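Local structure of UDP-N-acetylenolpyruvoylglucosamine reductase (Listeria monocytogenes, 3TX1) at residues P33-I37 / F58-K62; A67-A72 / L175-L181; L104-I110 / M120-K124. The protein is the FAD-containing MurB reductase that probably uses NADPH to turn UDP-N-acetylenolpyruvoylglucosamine into UDP-N-acetylmuramate for the peptidoglycan of the cell wall. One frame throughout, in Å; residues are numbered along the deposited sequence.

Interaction 1 (P33-I37 / F58-K62); sequences PHIAI and FVMPK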
loop_
_atom_site.group_PDB
_atom_site.type_symbol
_atom_site.label_atom_id
_atom_site.label_comp_id
_atom_site.label_asym_id
_atom_site.label_seq_id
_atom_site.Cartn_x
_atom_site.Cartn_y
_atom_site.Cartn_z
ATOM N N PRO A 33 -26.992 -9.630 -1.036
ATOM C CA PRO A 33 -26.609 -10.182 -2.321
ATOM C C PRO A 33 -26.261 -8.913 -3.113
ATOM O O PRO A 33 -26.269 -7.823 -2.514
ATOM C CB PRO A 33 -27.908 -10.798 -2.817
ATOM C CG PRO A 33 -28.977 -9.910 -2.248
ATOM C CD PRO A 33 -28.450 -9.442 -0.915
ATOM N N HIS A 34 -25.953 -8.997 -4.404
ATOM C CA HIS A 34 -25.649 -7.768 -5.161
ATOM C C HIS A 34 -24.337 -7.140 -4.746
ATOM O O HIS A 34 -23.879 -6.190 -5.383
ATOM C CB HIS A 34 -26.752 -6.716 -4.990
ATOM C CG HIS A 34 -28.105 -7.120 -5.539
ATOM N ND1 HIS A 34 -28.899 -6.254 -6.205
ATOM C CD2 HIS A 34 -28.793 -8.333 -5.502
ATOM C CE1 HIS A 34 -30.034 -6.879 -6.570
ATOM N NE2 HIS A 34 -29.962 -8.152 -6.145
ATOM N N ILE A 35 -23.752 -7.596 -3.640
ATOM C CA ILE A 35 -22.417 -7.123 -3.243
ATOM C C ILE A 35 -21.515 -8.292 -3.527
ATOM O O ILE A 35 -21.650 -9.363 -2.902
ATOM C CB ILE A 35 -22.280 -6.737 -1.745
ATOM C CG1 ILE A 35 -23.085 -5.473 -1.422
ATOM C CG2 ILE A 35 -20.829 -6.450 -1.404
ATOM C CD1 ILE A 35 -23.039 -5.078 0.034
ATOM N N ALA A 36 -20.632 -8.107 -4.501
ATOM C CA ALA A 36 -19.670 -9.145 -4.855
ATOM C C ALA A 36 -18.869 -9.514 -3.617
ATOM O O ALA A 36 -18.174 -8.668 -3.038
ATOM C CB ALA A 36 -18.756 -8.651 -5.957
ATOM N N ILE A 37 -19.024 -10.763 -3.198
ATOM C CA ILE A 37 -18.347 -11.321 -2.031
ATOM C C ILE A 37 -17.725 -12.682 -2.350
ATOM O O ILE A 37 -18.210 -13.403 -3.223
ATOM C CB ILE A 37 -19.327 -11.504 -0.861
ATOM C CG1 ILE A 37 -19.746 -10.137 -0.335
ATOM C CG2 ILE A 37 -18.701 -12.340 0.254
ATOM C CD1 ILE A 37 -20.811 -10.178 0.736
ATOM N N PHE A 58 -14.144 -12.246 1.844
ATOM C CA PHE A 58 -13.560 -11.263 0.929
ATOM C C PHE A 58 -14.595 -10.479 0.121
ATOM O O PHE A 58 -15.247 -11.021 -0.771
ATOM C CB PHE A 58 -12.586 -11.973 -0.007
ATOM C CG PHE A 58 -11.711 -11.054 -0.798
ATOM C CD1 PHE A 58 -10.659 -10.371 -0.182
ATOM C CD2 PHE A 58 -11.917 -10.881 -2.169
ATOM C CE1 PHE A 58 -9.853 -9.515 -0.921
ATOM C CE2 PHE A 58 -11.100 -10.023 -2.912
ATOM C CZ PHE A 58 -10.065 -9.355 -2.287
ATOM N N VAL A 59 -14.686 -9.179 0.398
ATOM C CA VAL A 59 -15.707 -8.335 -0.190
ATOM C C VAL A 59 -15.211 -7.225 -1.098
ATOM O O VAL A 59 -14.298 -6.476 -0.716
ATOM C CB VAL A 59 -16.499 -7.660 0.931
ATOM C CG1 VAL A 59 -17.721 -6.961 0.356
ATOM C CG2 VAL A 59 -16.915 -8.694 1.970
ATOM N N MET A 60 -15.855 -7.099 -2.269
ATOM C CA MET A 60 -15.569 -6.018 -3.243
ATOM C C MET A 60 -16.785 -5.147 -3.580
ATOM O O MET A 60 -17.637 -5.564 -4.370
ATOM C CB MET A 60 -14.957 -6.574 -4.524
ATOM C CG MET A 60 -13.529 -7.040 -4.339
ATOM S SD MET A 60 -13.028 -8.195 -5.618
ATOM C CE MET A 60 -14.319 -9.452 -5.505
ATOM N N PRO A 61 -16.885 -3.953 -2.964
ATOM C CA PRO A 61 -18.033 -3.073 -3.193
ATOM C C PRO A 61 -17.919 -2.214 -4.435
ATOM O O PRO A 61 -16.873 -1.645 -4.695
ATOM C CB PRO A 61 -18.069 -2.175 -1.956
ATOM C CG PRO A 61 -16.753 -2.315 -1.300
ATOM C CD PRO A 61 -16.151 -3.617 -1.731
ATOM N N LYS A 62 -19.030 -2.100 -5.158
ATOM C CA LYS A 62 -19.152 -1.374 -6.411
ATOM C C LYS A 62 -19.539 0.040 -6.073
ATOM O O LYS A 62 -19.329 0.972 -6.863
ATOM C CB LYS A 62 -20.299 -1.978 -7.233
ATOM C CG LYS A 62 -20.433 -3.506 -7.102
ATOM C CD LYS A 62 -21.382 -4.122 -8.122
ATOM C CE LYS A 62 -22.840 -3.765 -7.873
ATOM N NZ LYS A 62 -23.390 -4.499 -6.704
#

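Interaction 2 (A67-A72 / L175-L181); sequences AQEVVA and LTQTGEL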
loop_
_atom_site.group_PDB
_atom_site.type_symbol
_atom_site.label_atom_id
_atom_site.label_comp_id
_atom_site.label_asym_id
_atom_site.label_seq_id
_atom_site.Cartn_x
_atom_site.Cartn_y
_atom_site.Cartn_z
ATOM N N ALA A 67 -19.938 -0.003 0.563
ATOM C CA ALA A 67 -18.817 -0.064 1.494
ATOM C C ALA A 67 -19.313 0.211 2.909
ATOM O O ALA A 67 -18.864 -0.428 3.851
ATOM C CB ALA A 67 -17.678 0.871 1.090
ATOM N N GLN A 68 -20.273 1.124 3.021
ATOM C CA GLN A 68 -20.863 1.548 4.272
ATOM C C GLN A 68 -21.609 0.451 5.000
ATOM O O GLN A 68 -21.405 0.207 6.182
ATOM C CB GLN A 68 -21.830 2.687 4.015
ATOM C CG GLN A 68 -21.098 3.982 3.736
ATOM C CD GLN A 68 -22.022 5.172 3.639
ATOM O OE1 GLN A 68 -22.667 5.381 2.605
ATOM N NE2 GLN A 68 -22.091 5.969 4.709
ATOM N N GLU A 69 -22.473 -0.225 4.279
ATOM C CA GLU A 69 -23.235 -1.255 4.874
ATOM C C GLU A 69 -22.337 -2.341 5.458
ATOM O O GLU A 69 -22.594 -2.852 6.560
ATOM C CB GLU A 69 -24.206 -1.809 3.846
ATOM C CG GLU A 69 -25.273 -0.795 3.463
ATOM C CD GLU A 69 -26.213 -1.330 2.403
ATOM O OE1 GLU A 69 -25.644 -1.708 1.351
ATOM O OE2 GLU A 69 -27.483 -1.366 2.617
ATOM N N VAL A 70 -21.258 -2.656 4.760
ATOM C CA VAL A 70 -20.389 -3.743 5.199
ATOM C C VAL A 70 -19.565 -3.343 6.418
ATOM O O VAL A 70 -19.466 -4.116 7.385
ATOM C CB VAL A 70 -19.529 -4.275 4.032
ATOM C CG1 VAL A 70 -18.549 -5.336 4.491
ATOM C CG2 VAL A 70 -20.429 -4.822 2.932
ATOM N N VAL A 71 -19.031 -2.122 6.390
ATOM C CA VAL A 71 -18.281 -1.581 7.513
ATOM C C VAL A 71 -19.155 -1.485 8.730
ATOM O O VAL A 71 -18.737 -1.847 9.829
ATOM C CB VAL A 71 -17.716 -0.180 7.216
ATOM C CG1 VAL A 71 -17.271 0.541 8.487
ATOM C CG2 VAL A 71 -16.552 -0.296 6.273
ATOM N N ALA A 72 -20.375 -1.018 8.547
ATOM C CA ALA A 72 -21.288 -0.901 9.682
ATOM C C ALA A 72 -21.634 -2.275 10.212
ATOM O O ALA A 72 -21.584 -2.499 11.415
ATOM C CB ALA A 72 -22.546 -0.148 9.303
ATOM N N LEU A 175 -14.570 6.741 5.616
ATOM C CA LEU A 175 -15.537 6.046 6.452
ATOM C C LEU A 175 -14.951 5.802 7.812
ATOM O O LEU A 175 -13.863 5.255 7.962
ATOM C CB LEU A 175 -15.995 4.708 5.858
ATOM C CG LEU A 175 -16.888 4.676 4.588
ATOM C CD1 LEU A 175 -17.471 3.283 4.394
ATOM C CD2 LEU A 175 -18.023 5.686 4.588
ATOM N N THR A 176 -15.680 6.227 8.821
ATOM C CA THR A 176 -15.275 5.976 10.186
ATOM C C THR A 176 -15.575 4.506 10.480
ATOM O O THR A 176 -16.306 3.836 9.732
ATOM C CB THR A 176 -16.024 6.889 11.159
ATOM O OG1 THR A 176 -17.399 6.501 11.216
ATOM C CG2 THR A 176 -15.940 8.341 10.700
ATOM N N GLN A 177 -15.021 4.001 11.572
ATOM C CA GLN A 177 -15.215 2.597 11.921
ATOM C C GLN A 177 -16.673 2.209 12.102
ATOM O O GLN A 177 -17.020 1.026 11.997
ATOM C CB GLN A 177 -14.397 2.216 13.148
ATOM C CG GLN A 177 -12.915 1.974 12.878
ATOM C CD GLN A 177 -12.221 1.296 14.062
ATOM O OE1 GLN A 177 -12.729 1.302 15.191
ATOM N NE2 GLN A 177 -11.063 0.700 13.805
ATOM N N THR A 178 -17.531 3.194 12.367
ATOM C CA THR A 178 -18.946 2.882 12.538
ATOM C C THR A 178 -19.645 2.809 11.177
ATOM O O THR A 178 -20.774 2.338 11.090
ATOM C CB THR A 178 -19.696 3.876 13.445
ATOM O OG1 THR A 178 -19.917 5.087 12.738
ATOM C CG2 THR A 178 -18.948 4.167 14.724
ATOM N N GLY A 179 -18.971 3.243 10.111
ATOM C CA GLY A 179 -19.603 3.231 8.797
ATOM C C GLY A 179 -20.036 4.577 8.227
ATOM O O GLY A 179 -20.435 4.627 7.065
ATOM N N GLU A 180 -19.926 5.671 8.985
ATOM C CA GLU A 180 -20.374 6.990 8.487
ATOM C C GLU A 180 -19.412 7.687 7.537
ATOM O O GLU A 180 -18.226 7.652 7.786
ATOM C CB GLU A 180 -20.591 7.969 9.646
ATOM C CG GLU A 180 -21.330 7.377 10.826
ATOM C CD GLU A 180 -22.070 8.399 11.685
ATOM O OE1 GLU A 180 -22.144 9.595 11.320
ATOM O OE2 GLU A 180 -22.631 7.971 12.711
ATOM N N LEU A 181 -19.900 8.351 6.486
ATOM C CA LEU A 181 -18.990 9.167 5.699
ATOM C C LEU A 181 -18.514 10.357 6.507
ATOM O O LEU A 181 -19.218 10.890 7.349
ATOM C CB LEU A 181 -19.587 9.769 4.434
ATOM C CG LEU A 181 -19.835 9.016 3.140
ATOM C CD1 LEU A 181 -21.297 8.589 3.119
ATOM C CD2 LEU A 181 -19.614 10.013 2.030
HETATM O O HOH W 1 -15.833 -1.578 11.360
#

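Interaction 3 (L104-I110 / M120-K124); sequences LDLLQTI and MSGAK. With FAD (flavin-adenine dinucleotide), chain B.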
loop_
_atom_site.group_PDB
_atom_site.type_symbol
_atom_site.label_atom_id
_atom_site.label_comp_id
_atom_site.label_asym_id
_atom_site.label_seq_id
_atom_site.Cartn_x
_atom_site.Cartn_y
_atom_site.Cartn_z
ATOM N N LEU A 104 -11.371 -2.378 -2.310
ATOM C CA LEU A 104 -12.143 -1.386 -3.010
ATOM C C LEU A 104 -11.689 -1.217 -4.426
ATOM O O LEU A 104 -11.691 -0.149 -4.975
ATOM C CB LEU A 104 -12.065 -0.068 -2.290
ATOM C CG LEU A 104 -12.149 -0.159 -0.790
ATOM C CD1 LEU A 104 -11.529 1.047 -0.162
ATOM C CD2 LEU A 104 -13.559 -0.315 -0.331
ATOM N N ASP A 105 -11.309 -2.315 -5.015
ATOM C CA ASP A 105 -10.825 -2.364 -6.376
ATOM C C ASP A 105 -11.805 -1.677 -7.316
ATOM O O ASP A 105 -11.387 -0.936 -8.199
ATOM C CB ASP A 105 -10.675 -3.819 -6.790
ATOM C CG ASP A 105 -9.469 -4.045 -7.663
ATOM O OD1 ASP A 105 -8.947 -3.063 -8.232
ATOM O OD2 ASP A 105 -9.016 -5.206 -7.769
ATOM N N LEU A 106 -13.111 -1.894 -7.107
ATOM C CA LEU A 106 -14.146 -1.311 -7.987
ATOM C C LEU A 106 -14.367 0.201 -7.865
ATOM O O LEU A 106 -15.071 0.787 -8.665
ATOM C CB LEU A 106 -15.459 -2.052 -7.824
ATOM C CG LEU A 106 -15.198 -3.530 -8.080
ATOM C CD1 LEU A 106 -16.380 -4.404 -7.693
ATOM C CD2 LEU A 106 -14.835 -3.713 -9.537
ATOM N N LEU A 107 -13.764 0.827 -6.865
ATOM C CA LEU A 107 -13.901 2.243 -6.707
ATOM C C LEU A 107 -12.661 2.819 -7.334
ATOM O O LEU A 107 -11.695 3.108 -6.638
ATOM C CB LEU A 107 -14.036 2.596 -5.232
ATOM C CG LEU A 107 -15.206 1.916 -4.490
ATOM C CD1 LEU A 107 -15.354 2.485 -3.097
ATOM C CD2 LEU A 107 -16.521 2.045 -5.244
ATOM N N GLN A 108 -12.731 2.977 -8.662
ATOM C CA GLN A 108 -11.613 3.331 -9.562
ATOM C C GLN A 108 -11.484 4.738 -10.154
ATOM O O GLN A 108 -10.434 5.096 -10.670
ATOM C CB GLN A 108 -11.634 2.364 -10.750
ATOM C CG GLN A 108 -10.808 1.108 -10.535
ATOM C CD GLN A 108 -10.802 0.206 -11.757
ATOM O OE1 GLN A 108 -11.771 -0.525 -12.009
ATOM N NE2 GLN A 108 -9.703 0.241 -12.521
ATOM N N THR A 109 -12.548 5.519 -10.125
ATOM C CA THR A 109 -12.564 6.852 -10.733
ATOM C C THR A 109 -11.482 7.897 -10.462
ATOM O O THR A 109 -11.087 8.128 -9.314
ATOM C CB THR A 109 -13.910 7.497 -10.468
ATOM O OG1 THR A 109 -14.715 7.281 -11.621
ATOM C CG2 THR A 109 -13.753 8.982 -10.221
ATOM N N ILE A 110 -11.068 8.572 -11.540
ATOM C CA ILE A 110 -10.096 9.657 -11.489
ATOM C C ILE A 110 -10.670 10.865 -12.250
ATOM O O ILE A 110 -10.985 10.742 -13.435
ATOM C CB ILE A 110 -8.763 9.250 -12.163
ATOM C CG1 ILE A 110 -8.313 7.849 -11.734
ATOM C CG2 ILE A 110 -7.684 10.300 -11.918
ATOM C CD1 ILE A 110 -6.833 7.596 -11.957
ATOM N N MET A 120 -10.636 8.015 -6.671
ATOM C CA MET A 120 -11.208 7.065 -5.733
ATOM C C MET A 120 -10.123 6.196 -5.068
ATOM O O MET A 120 -9.008 6.077 -5.593
ATOM C CB MET A 120 -12.292 6.244 -6.406
ATOM C CG MET A 120 -13.590 7.005 -6.454
ATOM S SD MET A 120 -14.872 5.987 -7.162
ATOM C CE MET A 120 -16.306 6.843 -6.535
ATOM N N SER A 121 -10.439 5.568 -3.937
ATOM C CA SER A 121 -9.391 4.920 -3.166
ATOM C C SER A 121 -8.854 3.639 -3.763
ATOM O O SER A 121 -7.827 3.116 -3.299
ATOM C CB SER A 121 -9.844 4.691 -1.743
ATOM O OG SER A 121 -10.820 3.688 -1.725
ATOM N N GLY A 122 -9.536 3.158 -4.803
ATOM C CA GLY A 122 -9.180 1.899 -5.461
ATOM C C GLY A 122 -8.368 2.192 -6.703
ATOM O O GLY A 122 -7.895 1.278 -7.373
ATOM N N ALA A 123 -8.222 3.473 -7.023
ATOM C CA ALA A 123 -7.413 3.885 -8.163
ATOM C C ALA A 123 -5.942 3.655 -7.860
ATOM O O ALA A 123 -5.528 3.725 -6.712
ATOM C CB ALA A 123 -7.655 5.357 -8.503
ATOM N N LYS A 124 -5.165 3.380 -8.897
ATOM C CA LYS A 124 -3.759 3.151 -8.741
ATOM C C LYS A 124 -3.137 4.475 -8.682
ATOM O O LYS A 124 -3.538 5.382 -9.404
ATOM C CB LYS A 124 -3.198 2.346 -9.895
ATOM C CG LYS A 124 -3.481 0.879 -9.694
ATOM C CD LYS A 124 -3.162 0.063 -10.911
ATOM C CE LYS A 124 -3.406 -1.393 -10.564
ATOM N NZ LYS A 124 -2.904 -2.262 -11.669
HETATM P PA FAD B . -1.548 -2.072 0.909
HETATM O O1A FAD B . -2.670 -2.863 0.325
HETATM O O2A FAD B . -0.156 -2.634 0.886
HETATM O O5B FAD B . -1.846 -1.801 2.455
HETATM C C5B FAD B . -1.142 -0.664 2.943
HETATM C C4B FAD B . -1.753 -0.117 4.216
HETATM O O4B FAD B . -2.758 0.838 3.914
HETATM C C3B FAD B . -2.410 -1.127 5.131
HETATM O O3B FAD B . -2.348 -0.565 6.465
HETATM C C2B FAD B . -3.850 -1.079 4.624
HETATM O O2B FAD B . -4.893 -1.557 5.496
HETATM C C1B FAD B . -4.011 0.400 4.427
HETATM N N9A FAD B . -4.977 0.662 3.375
HETATM C C8A FAD B . -4.964 0.212 2.111
HETATM N N7A FAD B . -6.003 0.774 1.432
HETATM C C5A FAD B . -6.686 1.603 2.253
HETATM C C6A FAD B . -7.891 2.472 2.214
HETATM N N6A FAD B . -8.667 2.625 1.105
HETATM N N1A FAD B . -8.209 3.137 3.346
HETATM C C2A FAD B . -7.496 3.040 4.460
HETATM N N3A FAD B . -6.424 2.256 4.591
HETATM C C4A FAD B . -5.982 1.525 3.543
HETATM N N1 FAD B . 6.043 3.620 -0.797
HETATM C C2 FAD B . 6.492 4.899 -0.806
HETATM O O2 FAD B . 6.020 5.717 0.002
HETATM N N3 FAD B . 7.405 5.370 -1.666
HETATM C C4 FAD B . 7.996 4.618 -2.584
HETATM O O4 FAD B . 8.875 5.083 -3.346
HETATM C C4X FAD B . 7.561 3.214 -2.635
HETATM N N5 FAD B . 8.097 2.390 -3.531
HETATM C C5X FAD B . 7.738 1.101 -3.618
HETATM C C6 FAD B . 8.330 0.314 -4.593
HETATM C C7 FAD B . 7.972 -1.000 -4.736
HETATM C C7M FAD B . 8.637 -1.848 -5.790
HETATM C C8 FAD B . 6.931 -1.528 -3.826
HETATM C C8M FAD B . 6.495 -2.946 -3.907
HETATM C C9 FAD B . 6.346 -0.748 -2.866
HETATM C C9A FAD B . 6.719 0.566 -2.721
HETATM N N10 FAD B . 6.116 1.404 -1.752
HETATM C C10 FAD B . 6.533 2.747 -1.687
HETATM C "C1'" FAD B . 5.108 0.864 -0.820
HETATM C "C2'" FAD B . 3.705 1.013 -1.362
HETATM O "O2'" FAD B . 3.741 1.249 -2.767
HETATM C "C3'" FAD B . 2.990 2.191 -0.727
HETATM O "O3'" FAD B . 3.065 1.997 0.680
HETATM C "C4'" FAD B . 1.535 2.220 -1.183
HETATM O "O4'" FAD B . 0.970 3.532 -1.049
HETATM C "C5'" FAD B . 0.680 1.171 -0.493
HETATM O "O5'" FAD B . -0.427 0.931 -1.329
HETATM P P FAD B . -1.368 -0.333 -1.220
HETATM O O1P FAD B . -2.640 0.088 -1.864
HETATM O O2P FAD B . -0.560 -1.443 -1.800
HETATM O O3P FAD B . -1.535 -0.596 0.314
#

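Interaction 1 (P33-I37 / F58-K62)
V59 meets I35 and I37 at the open end of a beta hairpin, where strands 36-42 and 54-60 pair in a mixed four-stranded sheet. Its CG1 methyl serves both isoleucines. It lies 3.6 Å from CG2 of I35, whose side chain crosses that of V59 at a slant, and 3.8 Å from CG1 of I37, which runs beside the valine and points the same way. The second pairing follows from the register: I37 and V59 form an antiparallel non-hydrogen-bonded pair, CA to CA 4.4 Å, with both side chains on one face. CG1 of V59 stands anti to its own backbone N (chi1 -170°), while CG2 takes the place beside that nitrogen and also comes near I37 CG1.

Next to this pair, M60 N gives a nearly straight hydrogen bond to A36 O, 2.9 Å with 166° at the hydrogen; I37 CA itself makes a CH...O contact of 3.4 Å with F58 O.

A second shell surrounds these residues. V59 bonds through its backbone to I101 and H103 of strand 100-103, the next strand of the sheet, L28 of helix 28-31 packs on both I37 and V59, and E66 and V70 of helix 64-76 touch I35. Strand 36-42 is the outermost strand on its side of the sheet within the chain. Just past the hairpin, the side chain of K62 folds back through its last two torsions, and its NZ forms a salt bridge with OE2 of E66.

Interaction 2 (A67-A72 / L175-L181)
A72 and G179 bring their backbones together, CA to CA 4.5 Å, where helix 64-76 lies against the tip of the hairpin joining strands 169-175 and 181-185. That tip is a type I turn with a G1 bulge. G179 N reaches back to T176 O at 2.8 Å, T176 N bonds to E180 O at 3.1 Å, and G179 takes the positive phi of 106° expected at the bulge position. With no side chain on G179, the helix can come close to the turn.

V71 points toward the turn. Its CG1 lies 3.6 Å from G179 CA and also touches the carbonyl oxygens of T176 and Q177, while CG2 faces CD1 of L175. One helical turn earlier, Q68, its chain extended beyond CG, crosses both L175 and L181 at about a right angle, its CG 3.6 Å from L175 CD2. The amide at its end is tied to the turn by one bond: NE2 donates to G179 O at 3.2 Å, with 161° at the hydrogen. The acceptor is only 6° out of the amide plane, and the donor lies in the carbonyl plane.

Behind L175, I204 and L206 of strand 204-214 continue the apolar layer. At the other end, a water bridges helix and turn, donating to V71 O at 3.3 Å and to Q177 O at 2.9 Å.

Interaction 3 (L104-I110 / M120-K124)
M120 sets its sulfur against L107 and T109, its terminal methyl running on past them, and this gives the contact its main side-chain feature. CG is anti to the carbonyl carbon (chi1 -81°) and the chain is extended beyond it, which carries SD across to the other segment. The sulfur comes to rest 3.8 Å from T109 CB and 4.0 Å from L107 CB, touching each at the root of its side chain. The backbone also joins the two segments: M120 N donates to T109 O at 2.7 Å with 160° at the hydrogen.

The small residues that follow turn the chain tightly. M120 to A123 form one type I turn and L104 to L107 another, and the two turns meet at G122. Its N makes a weak, bent bond to L107 O (2.8 Å, 128°), while its CA offers a CH...O contact to L104 O. A123 carries the packing to the other flank: its CB sits 3.5 Å from Q108 O and also meets CG1 of I110, a residue that further leans on T128 and F131 of helix 125-134.

At the opposite end, the L104 methyl CD1 and the S121 side chain approach the amino group of the FAD adenine: L104 CD1 is 3.5 Å from N6A, and S121 CB and OG are both 3.7 Å from it. The hydroxyl of S121 has a weak hydrogen bond to V205 O in strand 204-214.

This corner of the PCMH-type FAD-binding domain therefore combines backbone bonds with largely apolar side-chain contacts. Other residues, among them G87 N and G159 O, hydrogen-bond the cofactor; L104 and S121 have close contacts but no assigned hydrogen bond to N6A, consistent with their bounding the adenine end through van der Waals contact.

From the N terminus, interaction 1 comes first and closes a hairpin with 20 residues between its segments, 33-37 and 58-62. The chain then enters helix 64-76, which opens interaction 2; this closes only at the turn 175-181, about a hundred residues later. Interaction 3, which closes the short antiparallel hairpin of strands 110-113 and 116-120, is nested inside that long excursion. Interaction 1 touches both others: P61 CB packs on A67 N, and the carbonyl oxygens of P61 and K62 meet L106 and L107. Interactions 2 and 3 do not touch, their centres about 17 Å apart. Together they tie the mixed sheet and helix 64-76 to the antiparallel sheet, with L104 and S121 of interaction 3 beside the adenine.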